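Local atomic coordinates of prophenoloxidase b (Marsupenaeus japonicus, PDB entry 3WKY), a protein that carries a dicopper-oxygen cluster as a type 3 copper protein and, as a phenoloxidase precursor, probably serves the hydroxylation of monophenols and oxidation of o-diphenols. Residues L17-T22 with V107-F112; G66-A71 with L263-G268; V111-L116 with T136-R141; D140-T145 with L195-W200; Y259-T264 with S378-A383. All coordinates share one frame; numbering follows the deposited sequence.

Overall arrangement
The five contacts run from the N-terminal part of the chain and the all-alpha region toward the dicopper site. Interactions 1 and 3 share Val-111 and Phe-112 of helix 109-122, with centres about 8 Å apart, and Tyr-19 OH lies 2.7 Å from Asp-140 OD2 as a probable hydrogen bond between them. Interaction 2 holds the sodium ion; its centre lies about 10 Å from the centres of interactions 3 and 5, and it shares Leu-263 and Thr-264 with the latter. Interaction 4 contains His-199, whose NE2 binds one copper of the cluster, and reaches interaction 5 through Thr-145 OG1 and Thr-264 OG1, 2.7 Å apart. The side chain of Val-380 in interaction 5 is about 11 Å from the cluster.

Interaction 1: residues L17-T22 with V107-F112; sequences LPYEST and VNSAVF
Pro-18 and Ser-109 make the closest approach, and it is a van der Waals contact between a backbone carbonyl and a side-chain carbon: Pro-18 O stands 3.2 Å from Ser-109 CB. Their CB atoms lie 4.4 Å apart, consistent with the 5.8 Å between Pro-18 CA and Ser-109 CA, so the two backbones come near each other at this point. No hydrogen bond crosses.

Aromatic contact is looser. Tyr-19 starts away from the helix, yet its ring swings back until CD1 is 4.1 Å from Ser-109 OG, met obliquely. With chi1 at 52°, the modelled OG is tucked between the backbone N and carbonyl carbon of Ser-109; a second conformer exists, which leaves this hydroxyl contact doubtful. The phenol oxygen finds its polar partners elsewhere, in Asp-140 OD2 and the backbone N of Gly-266.

Structurally, a loop turn is laid against the first turn of helix 109-122, part of the hemocyanin-type all-alpha domain. Leu-17 to Glu-20 form a type I beta turn, closed by Glu-20 N to Leu-17 O at 3.0 Å.

Capping bonds fix the helix start. Asn-108 is the N-cap: its OD1 accepts from Val-111 N at 2.9 Å with a fairly straight 164° angle, the donor tilted 17° from the carbonyl plane. Its ND2 is bonded to the carbonyl oxygens of Pro-64 and Ile-67.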
# COMPACT_ATOMS: atom_id res chain seq x y z
N LEU A 17 -34.59 39.70 -7.64
CA LEU A 17 -33.27 40.34 -7.70
C LEU A 17 -32.49 40.24 -6.39
O LEU A 17 -32.12 41.26 -5.81
CB LEU A 17 -33.42 41.82 -8.11
CG LEU A 17 -34.22 42.08 -9.40
CD1 LEU A 17 -34.27 43.59 -9.70
CD2 LEU A 17 -33.65 41.32 -10.59
N PRO A 18 -32.25 39.01 -5.90
CA PRO A 18 -31.69 38.84 -4.56
C PRO A 18 -30.25 39.34 -4.40
O PRO A 18 -29.81 39.55 -3.27
CB PRO A 18 -31.77 37.32 -4.32
CG PRO A 18 -31.79 36.72 -5.69
CD PRO A 18 -32.54 37.71 -6.55
N TYR A 19 -29.53 39.53 -5.51
CA TYR A 19 -28.16 40.04 -5.41
C TYR A 19 -28.09 41.56 -5.54
O TYR A 19 -27.01 42.14 -5.47
CB TYR A 19 -27.27 39.41 -6.48
CG TYR A 19 -27.13 37.91 -6.38
CD1 TYR A 19 -26.25 37.34 -5.46
CD2 TYR A 19 -27.85 37.07 -7.21
CE1 TYR A 19 -26.11 35.96 -5.36
CE2 TYR A 19 -27.71 35.69 -7.13
CZ TYR A 19 -26.84 35.15 -6.21
OH TYR A 19 -26.71 33.78 -6.13
N GLU A 20 -29.24 42.20 -5.74
CA GLU A 20 -29.26 43.65 -5.87
C GLU A 20 -29.68 44.29 -4.55
O GLU A 20 -30.23 43.63 -3.68
CB GLU A 20 -30.18 44.09 -7.01
CG GLU A 20 -29.83 43.48 -8.37
CD GLU A 20 -28.48 43.92 -8.91
OE1 GLU A 20 -27.96 44.97 -8.45
OE2 GLU A 20 -27.93 43.23 -9.79
N SER A 21 -29.40 45.58 -4.40
CA SER A 21 -29.79 46.30 -3.20
C SER A 21 -31.31 46.41 -3.12
O SER A 21 -32.00 46.26 -4.13
CB SER A 21 -29.20 47.71 -3.19
OG SER A 21 -29.81 48.51 -4.19
N THR A 22 -31.82 46.67 -1.93
CA THR A 22 -33.24 46.91 -1.74
C THR A 22 -33.67 48.15 -2.55
O THR A 22 -34.77 48.19 -3.11
CB THR A 22 -33.58 47.12 -0.26
OG1 THR A 22 -33.04 46.03 0.51
CG2 THR A 22 -35.09 47.17 -0.05
N VAL A 107 -28.67 41.20 5.47
CA VAL A 107 -28.56 39.75 5.62
C VAL A 107 -28.04 39.11 4.34
O VAL A 107 -28.26 39.62 3.24
CB VAL A 107 -29.92 39.10 5.97
CG1 VAL A 107 -30.33 39.43 7.39
CG2 VAL A 107 -30.98 39.55 5.00
N ASN A 108 -27.32 38.00 4.50
CA ASN A 108 -26.86 37.18 3.39
C ASN A 108 -28.07 36.86 2.48
O ASN A 108 -29.13 36.49 2.97
CB ASN A 108 -26.25 35.90 3.98
CG ASN A 108 -25.87 34.89 2.93
OD1 ASN A 108 -26.75 34.25 2.34
ND2 ASN A 108 -24.57 34.71 2.69
N SER A 109 -27.92 37.03 1.17
CA SER A 109 -29.09 36.92 0.30
C SER A 109 -29.66 35.50 0.25
O SER A 109 -30.88 35.35 0.19
CB SER A 109 -28.81 37.46 -1.10
OG SER A 109 -27.64 36.90 -1.66
N ALA A 110 -28.81 34.48 0.29
CA ALA A 110 -29.31 33.10 0.26
C ALA A 110 -29.99 32.74 1.58
O ALA A 110 -30.99 32.02 1.59
CB ALA A 110 -28.18 32.12 -0.08
N VAL A 111 -29.45 33.24 2.68
CA VAL A 111 -30.07 33.07 3.99
C VAL A 111 -31.44 33.77 3.99
O VAL A 111 -32.43 33.23 4.50
CB VAL A 111 -29.16 33.60 5.12
CG1 VAL A 111 -29.92 33.75 6.44
CG2 VAL A 111 -27.95 32.68 5.30
N PHE A 112 -31.49 34.95 3.39
CA PHE A 112 -32.75 35.70 3.26
C PHE A 112 -33.81 34.90 2.51
O PHE A 112 -34.94 34.72 2.99
CB PHE A 112 -32.49 37.04 2.56
CG PHE A 112 -33.72 37.88 2.35
CD1 PHE A 112 -34.24 38.65 3.39
CD2 PHE A 112 -34.35 37.91 1.11
CE1 PHE A 112 -35.37 39.43 3.19
CE2 PHE A 112 -35.48 38.69 0.91
CZ PHE A 112 -36.00 39.45 1.95

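Interaction 2: residues G66-A71 with L263-G268; sequences GIPFFA and LTTGNG. With NA (sodium ion), chain P.
The flat amide of Asn-267 is met at its oxygen, OD1 lying 3.4 Å from Gly-66 CA. Within 66-71, the Phe-70 ring carries Pro-68 O over one face, 3.8 Å above its plane and offset toward the rim, while one face of Phe-69 takes Ala-71 CA in a similar offset position.

A water supplements the amide contact: it accepts from Gly-66 N at 3.2 Å and donates weakly to Asn-267 OD1. Gly-66 has phi 94°, where a CB would press on the preceding carbonyl oxygen. Two residues on, Pro-68 CG rests 4.3 Å from Thr-265 CG2.

Thr-265 OG1 binds the sodium ion at 2.8 Å. Chi1 of 72° places this oxygen between the backbone N and the carbonyl carbon, from where it also accepts from Asn-267 N at 3.3 Å (141°). A valine here would remove that oxygen, and the sodium ion is likely to lose this ligand and Asn-267 N its side-chain acceptor. Gly-268 N bonds to Thr-265 O at 2.9 Å. The local motif is thus an ST turn inside a type I beta turn, placed where the all-alpha and copper-containing regions of a hemocyanin-type fold meet beside a sodium ion bound from the 263-268 side.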
# COMPACT_ATOMS: atom_id res chain seq x y z
N GLY A 66 -21.99 37.21 0.42
CA GLY A 66 -21.01 36.71 -0.53
C GLY A 66 -20.68 35.23 -0.47
O GLY A 66 -19.72 34.78 -1.11
N ILE A 67 -21.45 34.47 0.30
CA ILE A 67 -21.31 33.02 0.34
C ILE A 67 -22.70 32.40 0.26
O ILE A 67 -23.69 33.08 0.54
CB ILE A 67 -20.59 32.52 1.62
CG1 ILE A 67 -21.39 32.86 2.88
CG2 ILE A 67 -19.15 33.06 1.71
CD1 ILE A 67 -20.82 32.27 4.16
N PRO A 68 -22.78 31.12 -0.12
CA PRO A 68 -24.09 30.47 -0.16
C PRO A 68 -24.67 30.21 1.23
O PRO A 68 -23.96 30.34 2.23
CB PRO A 68 -23.80 29.12 -0.84
CG PRO A 68 -22.51 29.32 -1.59
CD PRO A 68 -21.73 30.28 -0.73
N PHE A 69 -25.96 29.86 1.29
CA PHE A 69 -26.54 29.28 2.49
C PHE A 69 -26.14 27.81 2.54
O PHE A 69 -26.54 27.01 1.68
CB PHE A 69 -28.08 29.40 2.44
CG PHE A 69 -28.81 28.51 3.42
CD1 PHE A 69 -28.47 28.50 4.77
CD2 PHE A 69 -29.88 27.72 2.99
CE1 PHE A 69 -29.15 27.69 5.66
CE2 PHE A 69 -30.57 26.91 3.89
CZ PHE A 69 -30.21 26.89 5.22
N PHE A 70 -25.35 27.45 3.55
CA PHE A 70 -24.89 26.08 3.71
C PHE A 70 -25.83 25.34 4.65
O PHE A 70 -25.64 25.33 5.87
CB PHE A 70 -23.45 26.09 4.22
CG PHE A 70 -22.47 26.60 3.20
CD1 PHE A 70 -22.49 26.12 1.90
CD2 PHE A 70 -21.58 27.61 3.53
CE1 PHE A 70 -21.61 26.61 0.95
CE2 PHE A 70 -20.69 28.10 2.59
CZ PHE A 70 -20.71 27.60 1.30
N ALA A 71 -26.84 24.72 4.05
CA ALA A 71 -27.99 24.21 4.79
C ALA A 71 -27.66 23.15 5.83
O ALA A 71 -28.38 23.00 6.81
CB ALA A 71 -29.05 23.71 3.81
N LEU A 263 -20.70 25.88 -11.93
CA LEU A 263 -21.66 26.86 -11.41
C LEU A 263 -20.93 28.01 -10.73
O LEU A 263 -19.92 27.79 -10.06
CB LEU A 263 -22.60 26.22 -10.39
CG LEU A 263 -23.55 25.12 -10.88
CD1 LEU A 263 -24.34 24.57 -9.70
CD2 LEU A 263 -24.49 25.64 -11.97
N THR A 264 -21.47 29.22 -10.87
CA THR A 264 -20.90 30.41 -10.23
C THR A 264 -22.05 31.21 -9.61
O THR A 264 -23.05 31.46 -10.29
CB THR A 264 -20.17 31.29 -11.25
OG1 THR A 264 -19.15 30.52 -11.91
CG2 THR A 264 -19.54 32.52 -10.58
N THR A 265 -21.92 31.61 -8.35
CA THR A 265 -23.01 32.35 -7.69
C THR A 265 -23.08 33.78 -8.21
O THR A 265 -22.17 34.23 -8.90
CB THR A 265 -22.87 32.42 -6.16
OG1 THR A 265 -21.80 33.32 -5.81
CG2 THR A 265 -22.62 31.04 -5.56
N GLY A 266 -24.16 34.48 -7.86
CA GLY A 266 -24.36 35.84 -8.32
C GLY A 266 -23.38 36.82 -7.71
O GLY A 266 -23.28 37.97 -8.16
N ASN A 267 -22.66 36.38 -6.69
CA ASN A 267 -21.59 37.18 -6.12
C ASN A 267 -20.25 36.86 -6.79
O ASN A 267 -19.20 37.24 -6.28
CB ASN A 267 -21.48 36.98 -4.61
CG ASN A 267 -22.72 37.46 -3.87
OD1 ASN A 267 -23.32 36.71 -3.09
ND2 ASN A 267 -23.10 38.71 -4.10
N GLY A 268 -20.30 36.15 -7.91
CA GLY A 268 -19.10 35.88 -8.70
C GLY A 268 -18.25 34.74 -8.15
O GLY A 268 -17.14 34.48 -8.63
NA NA P . -22.17 33.51 -3.01
O HOH W 1 -25.07 37.45 -0.34

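Interaction 3: residues V111-L116 with T136-R141; sequences VFLAAL and TVLPDR
Leu-113 has far more surface buried here than either partner, and it meets Val-137 and Leu-138 with its branch ends. Its CD1 methyl is the main probe, 3.6 Å from Val-137 CG1 and 3.7 Å from Leu-138 CG. CD2 adds a second touch, 3.9 Å from Val-137 CG1. Chi1 of -70° sets Leu-113 CG anti to its carbonyl carbon, and chi2 near 180° carries CD1 straight out from the helix, with CD2 branching to the side.

Val-137 answers with CG1 alone, the branch that lies opposite the backbone N (chi1 173°), and the two side chains reach toward each other tip to tip. Leu-138 approaches in the same manner, and its CD2 also comes within 3.7 Å of Leu-113 CD1. The separation of 8.9 Å between Leu-113 CA and Val-137 CA confirms that side chains, not backbones, bridge the interval; all the contact atoms are carbon and all three residues are buried.

Leu-138 also has a polar neighbour in its own segment. Its CD1 lies 4.2 Å from the guanidinium plane of Arg-141, over the centre of one face. That group is gripped at its edge by Asp-140: NH1 donates to the syn lone pair of OD1 at 2.8 Å in a salt bridge, with OD1 only 4° from the plane. Glu-385 takes a second salt bridge at NE.

Among its neighbours, helix 109-122 presents Leu-113 to the short helix 134-137 and the 3-10 turn after it, while Val-111, Ala-114 and Ala-115 pack on helix 74-89.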
# COMPACT_ATOMS: atom_id res chain seq x y z
N VAL A 111 -29.45 33.24 2.68
CA VAL A 111 -30.07 33.07 3.99
C VAL A 111 -31.44 33.77 3.99
O VAL A 111 -32.43 33.23 4.50
CB VAL A 111 -29.16 33.60 5.12
CG1 VAL A 111 -29.92 33.75 6.44
CG2 VAL A 111 -27.95 32.68 5.30
N PHE A 112 -31.49 34.95 3.39
CA PHE A 112 -32.75 35.70 3.26
C PHE A 112 -33.81 34.90 2.51
O PHE A 112 -34.94 34.72 2.99
CB PHE A 112 -32.49 37.04 2.56
CG PHE A 112 -33.72 37.88 2.35
CD1 PHE A 112 -34.24 38.65 3.39
CD2 PHE A 112 -34.35 37.91 1.11
CE1 PHE A 112 -35.37 39.43 3.19
CE2 PHE A 112 -35.48 38.69 0.91
CZ PHE A 112 -36.00 39.45 1.95
N LEU A 113 -33.45 34.41 1.32
CA LEU A 113 -34.34 33.58 0.51
C LEU A 113 -34.79 32.31 1.22
O LEU A 113 -35.97 31.95 1.14
CB LEU A 113 -33.68 33.22 -0.83
CG LEU A 113 -33.53 34.39 -1.78
CD1 LEU A 113 -32.79 33.97 -3.03
CD2 LEU A 113 -34.91 34.95 -2.14
N ALA A 114 -33.88 31.62 1.90
CA ALA A 114 -34.23 30.39 2.60
C ALA A 114 -35.26 30.68 3.69
O ALA A 114 -36.27 29.97 3.81
CB ALA A 114 -32.99 29.74 3.20
N ALA A 115 -35.01 31.72 4.47
CA ALA A 115 -35.92 32.14 5.53
C ALA A 115 -37.32 32.48 4.98
O ALA A 115 -38.34 32.15 5.60
CB ALA A 115 -35.33 33.34 6.31
N LEU A 116 -37.36 33.13 3.82
CA LEU A 116 -38.63 33.49 3.19
C LEU A 116 -39.43 32.26 2.77
O LEU A 116 -40.63 32.16 3.04
CB LEU A 116 -38.39 34.38 1.96
CG LEU A 116 -38.51 35.89 2.14
CD1 LEU A 116 -38.44 36.57 0.79
CD2 LEU A 116 -39.81 36.23 2.87
N THR A 136 -36.27 30.77 -11.20
CA THR A 136 -36.53 32.15 -11.64
C THR A 136 -35.94 33.17 -10.67
O THR A 136 -35.82 34.35 -11.01
CB THR A 136 -38.04 32.42 -11.80
OG1 THR A 136 -38.65 32.45 -10.50
CG2 THR A 136 -38.68 31.35 -12.66
N VAL A 137 -35.60 32.71 -9.47
CA VAL A 137 -35.06 33.55 -8.40
C VAL A 137 -33.54 33.43 -8.31
O VAL A 137 -32.83 34.43 -8.16
CB VAL A 137 -35.68 33.16 -7.04
CG1 VAL A 137 -35.01 33.89 -5.89
CG2 VAL A 137 -37.18 33.43 -7.04
N LEU A 138 -33.03 32.20 -8.41
CA LEU A 138 -31.58 31.96 -8.36
C LEU A 138 -31.14 31.13 -9.56
O LEU A 138 -30.71 30.00 -9.40
CB LEU A 138 -31.20 31.22 -7.07
CG LEU A 138 -31.26 31.95 -5.73
CD1 LEU A 138 -30.94 31.02 -4.57
CD2 LEU A 138 -30.31 33.15 -5.71
N PRO A 139 -31.27 31.69 -10.78
CA PRO A 139 -30.90 30.88 -11.94
C PRO A 139 -29.43 30.42 -11.93
O PRO A 139 -29.14 29.39 -12.55
CB PRO A 139 -31.16 31.82 -13.14
CG PRO A 139 -31.30 33.19 -12.55
CD PRO A 139 -31.81 33.01 -11.17
N ASP A 140 -28.56 31.14 -11.23
CA ASP A 140 -27.13 30.78 -11.17
C ASP A 140 -26.92 29.39 -10.55
O ASP A 140 -25.87 28.78 -10.76
CB ASP A 140 -26.33 31.82 -10.39
CG ASP A 140 -26.70 31.85 -8.91
OD1 ASP A 140 -26.20 31.01 -8.13
OD2 ASP A 140 -27.49 32.72 -8.50
N ARG A 141 -27.90 28.91 -9.78
CA ARG A 141 -27.79 27.60 -9.13
C ARG A 141 -28.07 26.44 -10.06
O ARG A 141 -27.79 25.29 -9.71
CB ARG A 141 -28.73 27.50 -7.91
CG ARG A 141 -28.46 28.51 -6.79
CD ARG A 141 -27.12 28.28 -6.08
NE ARG A 141 -27.15 28.81 -4.72
CZ ARG A 141 -26.82 30.06 -4.38
NH1 ARG A 141 -26.43 30.93 -5.31
NH2 ARG A 141 -26.89 30.44 -3.12

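Interaction 4: residues D140-T145 with L195-W200; sequences DRFVPT and LNSFHW. With CUO (Cu2-o2 cluster), chain J.
Phe-142 meets Asn-196 with the edge of its ring: CE1 is 3.8 Å from Asn-196 CB, which sits near the ring plane. The two side chains slide past each other in opposite directions, with ring and amide planes 70° apart, so the aliphatic start of Asn-196 does the touching. Ser-197 comes obliquely, its OG 3.5 Å from Phe-142 CZ. One ring face is occupied by Arg-141 CB, 3.7 Å above the plane and toward the rim. A serine in place of Phe-142 would remove the ring, and the flank of helix 193-205 at Asn-196 and Ser-197 would probably be left with a gap.

One turn on, His-199 NE2 binds the copper CU1 of the cluster at 2.2 Å, a metal also held by His-203 and His-226. Chi1 of -163° directs the imidazole to the cluster, whose oxygen O2 lies at the ring edge. ND1 bonds to Val-384 O, a second-shell link that, with the copper bond, probably fixes the ring's rotation.

No hydrogen bond crosses from 140-145. Asn-196 ND2, on the carbonyls of Arg-190 and Asp-192, and Ser-197 OG, on that of Met-193, are satisfied away from the ring, consistent with a purely van der Waals contact to Phe-142.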
# COMPACT_ATOMS: atom_id res chain seq x y z
N ASP A 140 -28.56 31.14 -11.23
CA ASP A 140 -27.13 30.78 -11.17
C ASP A 140 -26.92 29.39 -10.55
O ASP A 140 -25.87 28.78 -10.76
CB ASP A 140 -26.33 31.82 -10.39
CG ASP A 140 -26.70 31.85 -8.91
OD1 ASP A 140 -26.20 31.01 -8.13
OD2 ASP A 140 -27.49 32.72 -8.50
N ARG A 141 -27.90 28.91 -9.78
CA ARG A 141 -27.79 27.60 -9.13
C ARG A 141 -28.07 26.44 -10.06
O ARG A 141 -27.79 25.29 -9.71
CB ARG A 141 -28.73 27.50 -7.91
CG ARG A 141 -28.46 28.51 -6.79
CD ARG A 141 -27.12 28.28 -6.08
NE ARG A 141 -27.15 28.81 -4.72
CZ ARG A 141 -26.82 30.06 -4.38
NH1 ARG A 141 -26.43 30.93 -5.31
NH2 ARG A 141 -26.89 30.44 -3.12
N PHE A 142 -28.61 26.72 -11.25
CA PHE A 142 -29.11 25.66 -12.13
C PHE A 142 -28.53 25.71 -13.54
O PHE A 142 -28.61 24.74 -14.29
CB PHE A 142 -30.65 25.72 -12.21
CG PHE A 142 -31.31 25.77 -10.87
CD1 PHE A 142 -31.55 24.60 -10.15
CD2 PHE A 142 -31.68 26.99 -10.31
CE1 PHE A 142 -32.15 24.65 -8.91
CE2 PHE A 142 -32.27 27.04 -9.06
CZ PHE A 142 -32.51 25.86 -8.35
N VAL A 143 -27.94 26.86 -13.89
CA VAL A 143 -27.49 27.12 -15.26
C VAL A 143 -25.96 27.29 -15.23
O VAL A 143 -25.44 28.00 -14.38
CB VAL A 143 -28.15 28.41 -15.80
CG1 VAL A 143 -27.66 28.76 -17.19
CG2 VAL A 143 -29.69 28.27 -15.78
N PRO A 144 -25.25 26.63 -16.17
CA PRO A 144 -23.78 26.64 -16.11
C PRO A 144 -23.21 28.04 -16.23
O PRO A 144 -23.78 28.91 -16.89
CB PRO A 144 -23.37 25.84 -17.34
CG PRO A 144 -24.56 24.98 -17.65
CD PRO A 144 -25.75 25.79 -17.26
N THR A 145 -22.07 28.23 -15.58
CA THR A 145 -21.33 29.48 -15.63
C THR A 145 -21.24 30.07 -17.03
O THR A 145 -21.55 31.25 -17.24
CB THR A 145 -19.90 29.24 -15.13
OG1 THR A 145 -19.95 28.76 -13.77
CG2 THR A 145 -19.08 30.53 -15.20
N LEU A 195 -35.90 19.01 -9.92
CA LEU A 195 -35.52 18.06 -8.88
C LEU A 195 -34.69 18.73 -7.80
O LEU A 195 -34.89 18.50 -6.60
CB LEU A 195 -34.75 16.89 -9.48
CG LEU A 195 -34.44 15.76 -8.49
CD1 LEU A 195 -35.73 15.13 -7.97
CD2 LEU A 195 -33.57 14.71 -9.17
N ASN A 196 -33.73 19.55 -8.23
CA ASN A 196 -32.93 20.31 -7.28
C ASN A 196 -33.77 21.30 -6.47
O ASN A 196 -33.53 21.47 -5.27
CB ASN A 196 -31.76 21.01 -7.99
CG ASN A 196 -30.63 20.05 -8.31
OD1 ASN A 196 -29.71 19.88 -7.50
ND2 ASN A 196 -30.70 19.42 -9.48
N SER A 197 -34.75 21.93 -7.11
CA SER A 197 -35.67 22.82 -6.39
C SER A 197 -36.55 22.07 -5.40
O SER A 197 -36.81 22.56 -4.30
CB SER A 197 -36.55 23.59 -7.38
OG SER A 197 -35.74 24.45 -8.16
N PHE A 198 -37.01 20.88 -5.79
CA PHE A 198 -37.78 20.03 -4.88
C PHE A 198 -36.95 19.72 -3.62
O PHE A 198 -37.46 19.75 -2.50
CB PHE A 198 -38.19 18.74 -5.59
CG PHE A 198 -38.58 17.63 -4.65
CD1 PHE A 198 -39.76 17.69 -3.92
CD2 PHE A 198 -37.76 16.51 -4.50
CE1 PHE A 198 -40.13 16.67 -3.06
CE2 PHE A 198 -38.12 15.47 -3.64
CZ PHE A 198 -39.30 15.56 -2.92
N HIS A 199 -35.67 19.43 -3.82
CA HIS A 199 -34.82 19.16 -2.68
C HIS A 199 -34.72 20.36 -1.72
O HIS A 199 -34.78 20.20 -0.50
CB HIS A 199 -33.43 18.75 -3.19
CG HIS A 199 -32.60 18.08 -2.17
ND1 HIS A 199 -31.45 18.63 -1.67
CD2 HIS A 199 -32.76 16.89 -1.53
CE1 HIS A 199 -30.93 17.82 -0.77
NE2 HIS A 199 -31.70 16.75 -0.69
N TRP A 200 -34.56 21.55 -2.27
CA TRP A 200 -34.62 22.79 -1.48
C TRP A 200 -35.95 22.89 -0.72
O TRP A 200 -35.98 23.10 0.50
CB TRP A 200 -34.41 23.97 -2.44
CG TRP A 200 -34.79 25.38 -2.00
CD1 TRP A 200 -36.03 25.96 -2.08
CD2 TRP A 200 -33.89 26.41 -1.55
NE1 TRP A 200 -35.97 27.28 -1.66
CE2 TRP A 200 -34.66 27.58 -1.34
CE3 TRP A 200 -32.51 26.46 -1.30
CZ2 TRP A 200 -34.11 28.77 -0.87
CZ3 TRP A 200 -31.95 27.66 -0.83
CH2 TRP A 200 -32.75 28.80 -0.62
CU1 CUO J . -31.76 15.80 1.28
CU2 CUO J . -28.53 14.61 2.33
O1 CUO J . -30.24 15.59 2.55
O2 CUO J . -29.54 16.14 1.15

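Interaction 5: residues Y259-T264 with S378-A383; sequences YFPHLT and SGVMGA
Val-380 carries the contact, meeting Tyr-259, Pro-261 and Leu-263, and the segment leads into it through Ser-378 and Gly-379. Ser-378 OG donates to Gly-379 O at 2.9 Å, in the carbonyl plane and on a lone pair. The same oxygen takes Gly-382 N at 3.1 Å, so two bonds grip it.

Val-380 divides its methyls between partners. CG1 lies 3.6 Å from Pro-261 CB, and Leu-263 CD1 is more distant from it, at 4.3 Å. CG2 stands at the edge of the Tyr-259 ring, near its plane, 3.8 Å from CE2; these two side chains cross at about a right angle. With chi1 -63°, CG1 lies anti to the carbonyl carbon and CG2 between that carbon and the backbone N, so the methyls point to different partners. Tyr-259 extends with CG opposite its backbone N (chi1 179°), its OH bonded to Glu-191.

Here two loops of the hemocyanin-type copper domain meet, one before helix 294-310, the other before helix 391-409. From the first, Phe-260 stacks on His-374 of a neighbouring subunit, and His-262 NE2 bonds to Ser-375 O of that subunit.

Next, Met-381 offers its backbone O to His-361 ND1, a residue of the dicopper pocket, and its side chain touches Phe-393 of the same pocket. Gly-382 follows, where a CB would run into Ser-378 OG. Ala-383 N adds a further 3-10 bond, to Val-380 O at 3.2 Å.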
# COMPACT_ATOMS: atom_id res chain seq x y z
N TYR A 259 -16.64 15.52 -9.25
CA TYR A 259 -17.72 16.26 -9.89
C TYR A 259 -17.30 17.72 -10.02
O TYR A 259 -16.82 18.33 -9.06
CB TYR A 259 -19.04 16.12 -9.10
CG TYR A 259 -20.17 16.90 -9.73
CD1 TYR A 259 -20.60 16.62 -11.03
CD2 TYR A 259 -20.80 17.95 -9.05
CE1 TYR A 259 -21.62 17.35 -11.63
CE2 TYR A 259 -21.83 18.67 -9.64
CZ TYR A 259 -22.22 18.38 -10.93
OH TYR A 259 -23.23 19.10 -11.54
N PHE A 260 -17.44 18.25 -11.22
CA PHE A 260 -17.14 19.65 -11.50
C PHE A 260 -18.46 20.32 -11.90
O PHE A 260 -18.95 20.13 -13.01
CB PHE A 260 -16.11 19.74 -12.63
CG PHE A 260 -14.72 19.25 -12.23
CD1 PHE A 260 -14.47 17.90 -12.00
CD2 PHE A 260 -13.68 20.15 -12.09
CE1 PHE A 260 -13.18 17.46 -11.63
CE2 PHE A 260 -12.40 19.73 -11.73
CZ PHE A 260 -12.15 18.40 -11.50
N PRO A 261 -19.06 21.08 -10.98
CA PRO A 261 -20.43 21.58 -11.18
C PRO A 261 -20.60 22.62 -12.30
O PRO A 261 -21.70 22.74 -12.86
CB PRO A 261 -20.78 22.19 -9.81
CG PRO A 261 -19.45 22.54 -9.19
CD PRO A 261 -18.53 21.42 -9.64
N HIS A 262 -19.54 23.35 -12.62
CA HIS A 262 -19.62 24.46 -13.58
C HIS A 262 -20.70 25.48 -13.20
O HIS A 262 -21.51 25.88 -14.04
CB HIS A 262 -19.83 23.92 -15.00
CG HIS A 262 -18.67 23.12 -15.52
ND1 HIS A 262 -18.55 21.76 -15.31
CD2 HIS A 262 -17.57 23.49 -16.22
CE1 HIS A 262 -17.43 21.33 -15.86
NE2 HIS A 262 -16.82 22.36 -16.43
N LEU A 263 -20.70 25.88 -11.93
CA LEU A 263 -21.66 26.86 -11.41
C LEU A 263 -20.93 28.01 -10.73
O LEU A 263 -19.92 27.79 -10.06
CB LEU A 263 -22.60 26.22 -10.39
CG LEU A 263 -23.55 25.12 -10.88
CD1 LEU A 263 -24.34 24.57 -9.70
CD2 LEU A 263 -24.49 25.64 -11.97
N THR A 264 -21.47 29.22 -10.87
CA THR A 264 -20.90 30.41 -10.23
C THR A 264 -22.05 31.21 -9.61
O THR A 264 -23.05 31.46 -10.29
CB THR A 264 -20.17 31.29 -11.25
OG1 THR A 264 -19.15 30.52 -11.91
CG2 THR A 264 -19.54 32.52 -10.58
N SER A 378 -17.13 26.13 -0.80
CA SER A 378 -17.59 24.75 -0.62
C SER A 378 -18.05 24.16 -1.95
O SER A 378 -18.34 24.90 -2.91
CB SER A 378 -18.74 24.70 0.39
OG SER A 378 -19.45 23.47 0.32
N GLY A 379 -18.09 22.83 -2.04
CA GLY A 379 -18.63 22.18 -3.22
C GLY A 379 -20.15 22.11 -3.10
O GLY A 379 -20.70 22.48 -2.05
N VAL A 380 -20.83 21.64 -4.15
CA VAL A 380 -22.30 21.65 -4.18
C VAL A 380 -22.98 20.75 -3.14
O VAL A 380 -24.17 20.96 -2.84
CB VAL A 380 -22.85 21.33 -5.59
CG1 VAL A 380 -22.42 22.41 -6.58
CG2 VAL A 380 -22.42 19.92 -6.07
N MET A 381 -22.27 19.79 -2.58
CA MET A 381 -22.86 18.94 -1.53
C MET A 381 -23.20 19.75 -0.28
O MET A 381 -23.97 19.28 0.57
CB MET A 381 -21.93 17.78 -1.15
CG MET A 381 -22.03 16.61 -2.11
SD MET A 381 -23.63 15.75 -1.99
CE MET A 381 -23.41 14.82 -0.47
N GLY A 382 -22.64 20.95 -0.17
CA GLY A 382 -22.89 21.81 0.98
C GLY A 382 -24.22 22.58 0.96
O GLY A 382 -24.54 23.27 1.93
N ALA A 383 -24.99 22.47 -0.12
CA ALA A 383 -26.22 23.29 -0.25
C ALA A 383 -27.39 22.46 -0.76
O ALA A 383 -27.21 21.67 -1.68
CB ALA A 383 -25.97 24.46 -1.18